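Local coordinates for CPXV018 protein (Cowpox virus, PDB 4PDC) that probably acts as an MHC class I-like viral decoy that binds the NKG2D receptor of natural killer and T cells, at residues 42-47 and 143-148; 36-41 and 50-55; 2-7 and 23-28. The protein carries 2 engineered substitutions. All coordinates share one frame; numbering follows the deposited sequence.

In the fold
Strands 2-13 and 16-25 form the hairpin of contact 3, within an antiparallel sheet. Strand 38-40, at one end of that sheet, meets helix 51-64 in contact 2. The loop between these two elements carries segment 42-47, which meets the end of helix 131-146 in contact 1. The centre of contact 1 lies about 14 Å from those of contacts 2 and 3, and the latter two centres are about 15 Å apart. Packing joins all three: Met45 CB lies 3.5 Å from Pro40 CB, Phe44 CZ 4.0 Å from Leu25 CD2, and Tyr55 OH 3.7 Å from Phe6 CZ. Arg143, Ile50 and Phe54 are also reached by other protein of the assembly, possibly the receptor.

Contact 1: residues 42-47 and 143-148; sequences IPFMIG and RKMEDS
Lys144 NZ donates to water 2 at 2.8 Å, and this water links the lysine to the carbonyls of segment 42-47. Water 2 donates to Ile46 O at 2.9 Å and, weakly, to Phe44 O. Asp48 adds a long, weak ion pair to the same ammonium group. The Lys144 chain is bent at chi3 (76°), which turns its end to the loop. Its CB lies obliquely to the Phe44 ring, 3.7 Å from Phe44 CD1. The ring is held between two aliphatic groups. Met145 CB sits over one face in a CH-pi contact, 3.8 Å from the centroid. Ile42 CG2 covers the opposite face, offset toward the rim. Consistent with an MHC class I-like platform, helices pack on an antiparallel sheet. Here the 3-10 turn 43-45, between strand 38-40 and helix 51-64, packs on the end of helix 131-146. Phe44 and Met145 both touch Leu25 of the sheet. Ser148 follows the helix, with OG 3.7 Å from Phe44 CB. Water 1 lies at the ring edge, in plane. It is 3.1 Å from Ser148 OG and accepts a weak bond from Phe44 N.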
loop_
_atom_site.group_PDB
_atom_site.type_symbol
_atom_site.label_atom_id
_atom_site.label_comp_id
_atom_site.label_asym_id
_atom_site.label_seq_id
_atom_site.Cartn_x
_atom_site.Cartn_y
_atom_site.Cartn_z
ATOM N N ILE E 42 -7.147 -8.549 24.619
ATOM C CA ILE E 42 -8.503 -8.139 24.937
ATOM C C ILE E 42 -9.426 -9.230 24.387
ATOM O O ILE E 42 -9.139 -9.797 23.333
ATOM C CB ILE E 42 -8.834 -6.751 24.333
ATOM C CG1 ILE E 42 -10.106 -6.166 24.946
ATOM C CG2 ILE E 42 -8.953 -6.832 22.820
ATOM C CD1 ILE E 42 -9.957 -5.768 26.398
ATOM N N PRO E 43 -10.516 -9.555 25.107
ATOM C CA PRO E 43 -11.365 -10.663 24.649
ATOM C C PRO E 43 -11.872 -10.554 23.207
ATOM O O PRO E 43 -11.921 -11.575 22.517
ATOM C CB PRO E 43 -12.540 -10.616 25.630
ATOM C CG PRO E 43 -11.941 -10.092 26.885
ATOM C CD PRO E 43 -10.901 -9.094 26.456
ATOM N N PHE E 44 -12.235 -9.361 22.746
ATOM C CA PHE E 44 -12.863 -9.248 21.432
ATOM C C PHE E 44 -11.871 -9.483 20.291
ATOM O O PHE E 44 -12.273 -9.576 19.134
ATOM C CB PHE E 44 -13.566 -7.884 21.274
ATOM C CG PHE E 44 -12.643 -6.721 21.011
ATOM C CD1 PHE E 44 -12.151 -6.474 19.739
ATOM C CD2 PHE E 44 -12.317 -5.839 22.026
ATOM C CE1 PHE E 44 -11.322 -5.396 19.494
ATOM C CE2 PHE E 44 -11.488 -4.755 21.785
ATOM C CZ PHE E 44 -10.990 -4.535 20.516
ATOM N N MET E 45 -10.586 -9.613 20.616
ATOM C CA MET E 45 -9.563 -9.895 19.608
ATOM C C MET E 45 -9.228 -11.384 19.513
ATOM O O MET E 45 -8.525 -11.813 18.600
ATOM C CB MET E 45 -8.289 -9.101 19.908
ATOM C CG MET E 45 -8.390 -7.615 19.579
ATOM S SD MET E 45 -8.882 -7.277 17.876
ATOM C CE MET E 45 -7.659 -8.196 16.955
ATOM N N ILE E 46 -9.727 -12.175 20.455
ATOM C CA ILE E 46 -9.480 -13.611 20.430
ATOM C C ILE E 46 -10.139 -14.243 19.212
ATOM O O ILE E 46 -11.318 -14.019 18.946
ATOM C CB ILE E 46 -9.980 -14.282 21.723
ATOM C CG1 ILE E 46 -9.055 -13.889 22.880
ATOM C CG2 ILE E 46 -10.019 -15.809 21.570
ATOM C CD1 ILE E 46 -9.506 -14.356 24.247
ATOM N N GLY E 47 -9.359 -15.022 18.468
ATOM C CA GLY E 47 -9.860 -15.711 17.293
ATOM C C GLY E 47 -9.819 -14.874 16.026
ATOM O O GLY E 47 -10.176 -15.354 14.951
ATOM N N ARG E 143 -15.841 -1.546 15.702
ATOM C CA ARG E 143 -17.010 -2.382 15.452
ATOM C C ARG E 143 -16.958 -3.677 16.262
ATOM O O ARG E 143 -17.931 -4.033 16.927
ATOM C CB ARG E 143 -17.126 -2.695 13.959
ATOM C CG ARG E 143 -18.235 -3.666 13.591
ATOM C CD ARG E 143 -19.607 -3.133 13.962
ATOM N NE ARG E 143 -20.667 -4.058 13.565
ATOM C CZ ARG E 143 -21.199 -4.118 12.348
ATOM N NH1 ARG E 143 -20.779 -3.302 11.390
ATOM N NH2 ARG E 143 -22.156 -4.996 12.087
ATOM N N LYS E 144 -15.828 -4.377 16.205
ATOM C CA LYS E 144 -15.648 -5.599 16.983
ATOM C C LYS E 144 -15.835 -5.319 18.466
ATOM O O LYS E 144 -16.538 -6.045 19.166
ATOM C CB LYS E 144 -14.260 -6.200 16.761
ATOM C CG LYS E 144 -13.966 -6.624 15.340
ATOM C CD LYS E 144 -12.677 -7.434 15.264
ATOM C CE LYS E 144 -12.878 -8.856 15.767
ATOM N NZ LYS E 144 -11.625 -9.657 15.712
ATOM N N MET E 145 -15.192 -4.256 18.930
ATOM C CA MET E 145 -15.189 -3.906 20.342
ATOM C C MET E 145 -16.597 -3.598 20.845
ATOM O O MET E 145 -16.964 -3.974 21.960
ATOM C CB MET E 145 -14.261 -2.712 20.578
ATOM C CG MET E 145 -14.219 -2.212 22.015
ATOM S SD MET E 145 -15.397 -0.883 22.314
ATOM C CE MET E 145 -14.686 0.444 21.342
ATOM N N GLU E 146 -17.386 -2.920 20.020
ATOM C CA GLU E 146 -18.741 -2.551 20.411
ATOM C C GLU E 146 -19.693 -3.745 20.340
ATOM O O GLU E 146 -20.698 -3.780 21.045
ATOM C CB GLU E 146 -19.252 -1.405 19.536
ATOM C CG GLU E 146 -18.584 -0.068 19.849
ATOM C CD GLU E 146 -19.124 1.077 19.010
ATOM O OE1 GLU E 146 -19.848 0.808 18.027
ATOM O OE2 GLU E 146 -18.825 2.246 19.337
ATOM N N ASP E 147 -19.368 -4.724 19.502
ATOM C CA ASP E 147 -20.182 -5.930 19.383
ATOM C C ASP E 147 -19.674 -7.057 20.286
ATOM O O ASP E 147 -20.112 -8.202 20.160
ATOM C CB ASP E 147 -20.216 -6.415 17.932
ATOM C CG ASP E 147 -20.890 -5.428 17.002
ATOM O OD1 ASP E 147 -21.509 -4.462 17.500
ATOM O OD2 ASP E 147 -20.810 -5.624 15.771
ATOM N N SER E 148 -18.758 -6.736 21.195
ATOM C CA SER E 148 -18.174 -7.746 22.075
ATOM C C SER E 148 -19.193 -8.278 23.085
ATOM O O SER E 148 -19.791 -7.511 23.836
ATOM C CB SER E 148 -16.962 -7.172 22.815
ATOM O OG SER E 148 -16.393 -8.135 23.686
HETATM O O HOH W 1 -13.638 -7.450 24.981
HETATM O O HOH W 2 -12.055 -12.152 16.882
#

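Contact 2: residues 36-41 and 50-55; sequences KDIRPT and IFLPFY
Ile38 lies across from Leu52 and Tyr55 and is the main residue of strand 38-40 in this contact. Its CG1 is anti to the backbone N (chi1 -165°) and CD1 continues in an extended line (chi2 161°), which carries the methyl to the first turn of helix 51-64. There CD1 rests 3.6 Å from Tyr55 CB and 3.6 Å from Leu52 O. The CG2 branch of Ile38 also lies near that carbonyl. Further back, Ile38 CG1 faces Leu52 CD2 at 4.2 Å. Arg39 has its CB turned away from the helix, and its backbone C just approaches Leu52 CD2. The Arg39 backbone bonds to Thr32 of the neighbouring strand. Pro40 comes next, and its side chain and that of Leu52 cross at about a right angle. Pro40 CD meets Leu52 CD1 at 4.0 Å, so the two methyls of Leu52 divide between Ile38 and Pro40. Strand 38-40 is an edge strand of the sheet within this chain, and the helix start runs nearly antiparallel to it, at 153°. The Tyr55 ring leads away to the interior, where OH bonds to His137 ND1. No hydrogen bond joins the two segments. Their contact therefore rests on apolar packing, with the Arg39 backbone and Tyr55 OH bonded to partners outside it.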
loop_
_atom_site.group_PDB
_atom_site.type_symbol
_atom_site.label_atom_id
_atom_site.label_comp_id
_atom_site.label_asym_id
_atom_site.label_seq_id
_atom_site.Cartn_x
_atom_site.Cartn_y
_atom_site.Cartn_z
ATOM N N LYS E 36 8.603 -11.978 18.030
ATOM C CA LYS E 36 8.383 -13.266 17.378
ATOM C C LYS E 36 6.897 -13.524 17.167
ATOM O O LYS E 36 6.443 -13.710 16.039
ATOM C CB LYS E 36 8.993 -14.396 18.213
ATOM C CG LYS E 36 8.738 -15.797 17.665
ATOM C CD LYS E 36 9.262 -16.867 18.609
ATOM C CE LYS E 36 8.936 -18.262 18.098
ATOM N NZ LYS E 36 9.240 -19.320 19.104
ATOM N N ASP E 37 6.148 -13.540 18.265
ATOM C CA ASP E 37 4.733 -13.882 18.227
ATOM C C ASP E 37 3.848 -12.676 18.503
ATOM O O ASP E 37 4.235 -11.752 19.218
ATOM C CB ASP E 37 4.431 -14.987 19.240
ATOM C CG ASP E 37 5.160 -16.280 18.924
ATOM O OD1 ASP E 37 4.724 -16.997 17.998
ATOM O OD2 ASP E 37 6.164 -16.580 19.603
ATOM N N ILE E 38 2.659 -12.697 17.916
ATOM C CA ILE E 38 1.651 -11.681 18.167
ATOM C C ILE E 38 0.537 -12.334 18.967
ATOM O O ILE E 38 0.320 -13.540 18.858
ATOM C CB ILE E 38 1.104 -11.083 16.854
ATOM C CG1 ILE E 38 0.341 -9.787 17.126
ATOM C CG2 ILE E 38 0.226 -12.093 16.122
ATOM C CD1 ILE E 38 0.180 -8.923 15.893
ATOM N N ARG E 39 -0.167 -11.552 19.773
ATOM C CA ARG E 39 -1.253 -12.111 20.565
ATOM C C ARG E 39 -2.292 -11.068 20.957
ATOM O O ARG E 39 -1.961 -9.900 21.171
ATOM C CB ARG E 39 -0.697 -12.784 21.822
ATOM C CG ARG E 39 -0.080 -11.837 22.826
ATOM C CD ARG E 39 0.513 -12.597 24.006
ATOM N NE ARG E 39 0.944 -11.695 25.072
ATOM C CZ ARG E 39 0.180 -11.307 26.090
ATOM N NH1 ARG E 39 -1.072 -11.740 26.204
ATOM N NH2 ARG E 39 0.671 -10.481 27.003
ATOM N N PRO E 40 -3.561 -11.489 21.054
ATOM C CA PRO E 40 -4.594 -10.574 21.543
ATOM C C PRO E 40 -4.460 -10.346 23.045
ATOM O O PRO E 40 -4.009 -11.245 23.754
ATOM C CB PRO E 40 -5.897 -11.302 21.198
ATOM C CG PRO E 40 -5.530 -12.745 21.214
ATOM C CD PRO E 40 -4.109 -12.820 20.730
ATOM N N THR E 41 -4.827 -9.156 23.514
ATOM C CA THR E 41 -4.772 -8.829 24.938
ATOM C C THR E 41 -6.114 -8.275 25.403
ATOM O O THR E 41 -6.208 -7.619 26.439
ATOM C CB THR E 41 -3.659 -7.803 25.250
ATOM O OG1 THR E 41 -3.932 -6.568 24.577
ATOM C CG2 THR E 41 -2.300 -8.330 24.805
ATOM N N ILE E 50 -7.890 -11.703 10.803
ATOM C CA ILE E 50 -7.678 -10.635 9.826
ATOM C C ILE E 50 -6.546 -9.694 10.231
ATOM O O ILE E 50 -5.597 -9.484 9.477
ATOM C CB ILE E 50 -8.962 -9.811 9.637
ATOM C CG1 ILE E 50 -10.079 -10.705 9.088
ATOM C CG2 ILE E 50 -8.719 -8.639 8.694
ATOM C CD1 ILE E 50 -11.456 -10.121 9.254
ATOM N N PHE E 51 -6.650 -9.120 11.420
ATOM C CA PHE E 51 -5.708 -8.092 11.840
ATOM C C PHE E 51 -4.436 -8.669 12.456
ATOM O O PHE E 51 -3.339 -8.193 12.164
ATOM C CB PHE E 51 -6.403 -7.138 12.807
ATOM C CG PHE E 51 -7.569 -6.428 12.187
ATOM C CD1 PHE E 51 -7.379 -5.274 11.451
ATOM C CD2 PHE E 51 -8.850 -6.944 12.297
ATOM C CE1 PHE E 51 -8.448 -4.629 10.856
ATOM C CE2 PHE E 51 -9.924 -6.303 11.707
ATOM C CZ PHE E 51 -9.723 -5.148 10.984
ATOM N N LEU E 52 -4.572 -9.698 13.288
ATOM C CA LEU E 52 -3.405 -10.309 13.920
ATOM C C LEU E 52 -2.373 -10.794 12.889
ATOM O O LEU E 52 -1.192 -10.460 12.999
ATOM C CB LEU E 52 -3.823 -11.473 14.827
ATOM C CG LEU E 52 -4.615 -11.119 16.093
ATOM C CD1 LEU E 52 -4.964 -12.388 16.860
ATOM C CD2 LEU E 52 -3.858 -10.148 16.994
ATOM N N PRO E 53 -2.804 -11.578 11.885
ATOM C CA PRO E 53 -1.799 -12.065 10.927
ATOM C C PRO E 53 -1.207 -10.945 10.081
ATOM O O PRO E 53 -0.034 -11.010 9.723
ATOM C CB PRO E 53 -2.582 -13.056 10.055
ATOM C CG PRO E 53 -4.004 -12.676 10.221
ATOM C CD PRO E 53 -4.141 -12.128 11.607
ATOM N N PHE E 54 -2.013 -9.931 9.781
ATOM C CA PHE E 54 -1.550 -8.772 9.028
ATOM C C PHE E 54 -0.489 -8.014 9.825
ATOM O O PHE E 54 0.590 -7.722 9.311
ATOM C CB PHE E 54 -2.731 -7.856 8.686
ATOM C CG PHE E 54 -2.348 -6.621 7.918
ATOM C CD1 PHE E 54 -2.152 -6.673 6.548
ATOM C CD2 PHE E 54 -2.204 -5.405 8.560
ATOM C CE1 PHE E 54 -1.810 -5.537 5.837
ATOM C CE2 PHE E 54 -1.859 -4.265 7.853
ATOM C CZ PHE E 54 -1.662 -4.334 6.490
ATOM N N TYR E 55 -0.795 -7.712 11.083
ATOM C CA TYR E 55 0.130 -6.974 11.932
ATOM C C TYR E 55 1.396 -7.778 12.213
ATOM O O TYR E 55 2.482 -7.206 12.324
ATOM C CB TYR E 55 -0.535 -6.583 13.257
ATOM C CG TYR E 55 -1.641 -5.546 13.133
ATOM C CD1 TYR E 55 -1.616 -4.577 12.133
ATOM C CD2 TYR E 55 -2.709 -5.539 14.024
ATOM C CE1 TYR E 55 -2.633 -3.633 12.024
ATOM C CE2 TYR E 55 -3.723 -4.601 13.925
ATOM C CZ TYR E 55 -3.683 -3.655 12.923
ATOM O OH TYR E 55 -4.696 -2.736 12.829
#

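Contact 3: residues 2-7 and 23-28; sequences HKLAFN and VDLDDS. Engineered in segment 23-28: Asp24 (natural residue Tyr).
His2 and Asp26 meet obliquely, with the imidazole and carboxylate planes turned 30° apart. ND1 of His2 donates to Asp26 OD2 at 2.8 Å. The oxygen sits at the ring edge, close to the ring plane, and is met on its syn side. The other oxygen, Asp26 OD1, accepts from Lys3 N at 2.9 Å. One carboxylate thus receives a ring N-H and a backbone N-H, which fixes its rotation. The backbone of Asp26 also takes part, since Asp26 N donates to Lys3 O at 2.9 Å. Lys3 is extended beyond CG, and its side chain slants across that of Asp27. Lys3 NZ forms a salt bridge with Asp27 OD2 at 2.8 Å. Strands 2-13 and 16-25 form an antiparallel beta hairpin here, central to the sheet of the probable MHC-like platform. Asp26 and Asp27 lie in the tight turn that leads to strand 29-33, both with positive phi. Ala5 and Asp24 are a hydrogen-bonded pair, with N-H...O bonds in both directions. Asp24 is engineered, replacing Tyr; it and Ala5 point to the sheet face opposite Leu4, Phe6, Val23 and Leu25. On that other face, Phe6 and Val23 lie side by side and point the same way. Val23 CG1 makes a CH-pi contact over one face of the Phe6 ring, offset toward the rim, 4.2 Å from the centroid. Val23 CG2 lies 3.7 Å from Phe6 CD2. Leu4 comes at a slant, placing CD1 3.6 Å from Val23 CG1. Leu4 and Leu25 both reach Leu138 of helix 131-146, and Phe6 meets Tyr55 edge-to-face.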
loop_
_atom_site.group_PDB
_atom_site.type_symbol
_atom_site.label_atom_id
_atom_site.label_comp_id
_atom_site.label_asym_id
_atom_site.label_seq_id
_atom_site.Cartn_x
_atom_site.Cartn_y
_atom_site.Cartn_z
ATOM N N HIS E 2 -12.455 8.149 18.341
ATOM C CA HIS E 2 -11.661 6.954 18.598
ATOM C C HIS E 2 -10.254 7.112 18.058
ATOM O O HIS E 2 -10.019 7.902 17.147
ATOM C CB HIS E 2 -12.323 5.723 17.977
ATOM C CG HIS E 2 -13.686 5.436 18.520
ATOM N ND1 HIS E 2 -13.888 4.898 19.773
ATOM C CD2 HIS E 2 -14.916 5.613 17.983
ATOM C CE1 HIS E 2 -15.185 4.756 19.985
ATOM N NE2 HIS E 2 -15.829 5.180 18.913
ATOM N N LYS E 3 -9.322 6.357 18.630
ATOM C CA LYS E 3 -7.943 6.379 18.175
ATOM C C LYS E 3 -7.312 4.995 18.260
ATOM O O LYS E 3 -7.589 4.217 19.176
ATOM C CB LYS E 3 -7.126 7.389 18.984
ATOM C CG LYS E 3 -7.141 7.156 20.478
ATOM C CD LYS E 3 -6.554 8.343 21.224
ATOM C CE LYS E 3 -6.531 8.097 22.723
ATOM N NZ LYS E 3 -5.951 9.246 23.471
ATOM N N LEU E 4 -6.483 4.697 17.267
ATOM C CA LEU E 4 -5.722 3.460 17.217
ATOM C C LEU E 4 -4.249 3.836 17.223
ATOM O O LEU E 4 -3.794 4.563 16.346
ATOM C CB LEU E 4 -6.089 2.651 15.973
ATOM C CG LEU E 4 -5.456 1.273 15.781
ATOM C CD1 LEU E 4 -5.837 0.314 16.899
ATOM C CD2 LEU E 4 -5.881 0.723 14.443
ATOM N N ALA E 5 -3.520 3.361 18.227
ATOM C CA ALA E 5 -2.116 3.722 18.398
ATOM C C ALA E 5 -1.217 2.494 18.314
ATOM O O ALA E 5 -1.551 1.426 18.830
ATOM C CB ALA E 5 -1.912 4.429 19.722
ATOM N N PHE E 6 -0.078 2.669 17.652
ATOM C CA PHE E 6 0.952 1.644 17.549
ATOM C C PHE E 6 2.229 2.164 18.191
ATOM O O PHE E 6 2.726 3.216 17.802
ATOM C CB PHE E 6 1.218 1.281 16.089
ATOM C CG PHE E 6 0.037 0.689 15.383
ATOM C CD1 PHE E 6 -0.962 1.500 14.876
ATOM C CD2 PHE E 6 -0.065 -0.678 15.208
ATOM C CE1 PHE E 6 -2.047 0.958 14.221
ATOM C CE2 PHE E 6 -1.146 -1.226 14.552
ATOM C CZ PHE E 6 -2.138 -0.408 14.058
ATOM N N ASN E 7 2.753 1.434 19.172
ATOM C CA ASN E 7 3.995 1.822 19.836
ATOM C C ASN E 7 5.102 0.804 19.572
ATOM O O ASN E 7 5.109 -0.284 20.147
ATOM C CB ASN E 7 3.776 1.981 21.342
ATOM C CG ASN E 7 4.951 2.655 22.032
ATOM O OD1 ASN E 7 5.680 2.030 22.800
ATOM N ND2 ASN E 7 5.149 3.937 21.744
ATOM N N VAL E 23 -0.411 -2.365 20.467
ATOM C CA VAL E 23 -1.516 -1.729 19.757
ATOM C C VAL E 23 -2.595 -1.355 20.758
ATOM O O VAL E 23 -3.149 -2.223 21.436
ATOM C CB VAL E 23 -2.109 -2.638 18.682
ATOM C CG1 VAL E 23 -3.116 -1.872 17.837
ATOM C CG2 VAL E 23 -1.006 -3.210 17.800
ATOM N N ASP E 24 -2.888 -0.062 20.842
ATOM C CA ASP E 24 -3.877 0.447 21.782
ATOM C C ASP E 24 -5.084 1.005 21.039
ATOM O O ASP E 24 -4.935 1.816 20.123
ATOM C CB ASP E 24 -3.273 1.541 22.673
ATOM C CG ASP E 24 -2.071 1.058 23.472
ATOM O OD1 ASP E 24 -1.969 -0.157 23.734
ATOM O OD2 ASP E 24 -1.229 1.903 23.849
ATOM N N LEU E 25 -6.273 0.561 21.436
ATOM C CA LEU E 25 -7.520 1.160 20.971
ATOM C C LEU E 25 -8.113 2.009 22.087
ATOM O O LEU E 25 -8.481 1.490 23.136
ATOM C CB LEU E 25 -8.513 0.080 20.532
ATOM C CG LEU E 25 -9.872 0.579 20.036
ATOM C CD1 LEU E 25 -9.717 1.445 18.796
ATOM C CD2 LEU E 25 -10.798 -0.596 19.756
ATOM N N ASP E 26 -8.197 3.316 21.861
ATOM C CA ASP E 26 -8.696 4.244 22.871
ATOM C C ASP E 26 -7.946 4.092 24.197
ATOM O O ASP E 26 -8.554 3.927 25.256
ATOM C CB ASP E 26 -10.199 4.041 23.074
ATOM C CG ASP E 26 -11.001 4.368 21.825
ATOM O OD1 ASP E 26 -10.550 5.237 21.054
ATOM O OD2 ASP E 26 -12.070 3.759 21.606
ATOM N N ASP E 27 -6.619 4.148 24.121
ATOM C CA ASP E 27 -5.754 4.062 25.299
ATOM C C ASP E 27 -5.981 2.773 26.085
ATOM O O ASP E 27 -5.834 2.741 27.309
ATOM C CB ASP E 27 -5.966 5.276 26.210
ATOM C CG ASP E 27 -5.545 6.578 25.553
ATOM O OD1 ASP E 27 -4.518 6.579 24.838
ATOM O OD2 ASP E 27 -6.241 7.600 25.748
ATOM N N SER E 28 -6.345 1.716 25.368
ATOM C CA SER E 28 -6.462 0.382 25.943
ATOM C C SER E 28 -5.765 -0.618 25.026
ATOM O O SER E 28 -6.074 -0.692 23.838
ATOM C CB SER E 28 -7.929 0.005 26.140
ATOM O OG SER E 28 -8.068 -1.387 26.373
#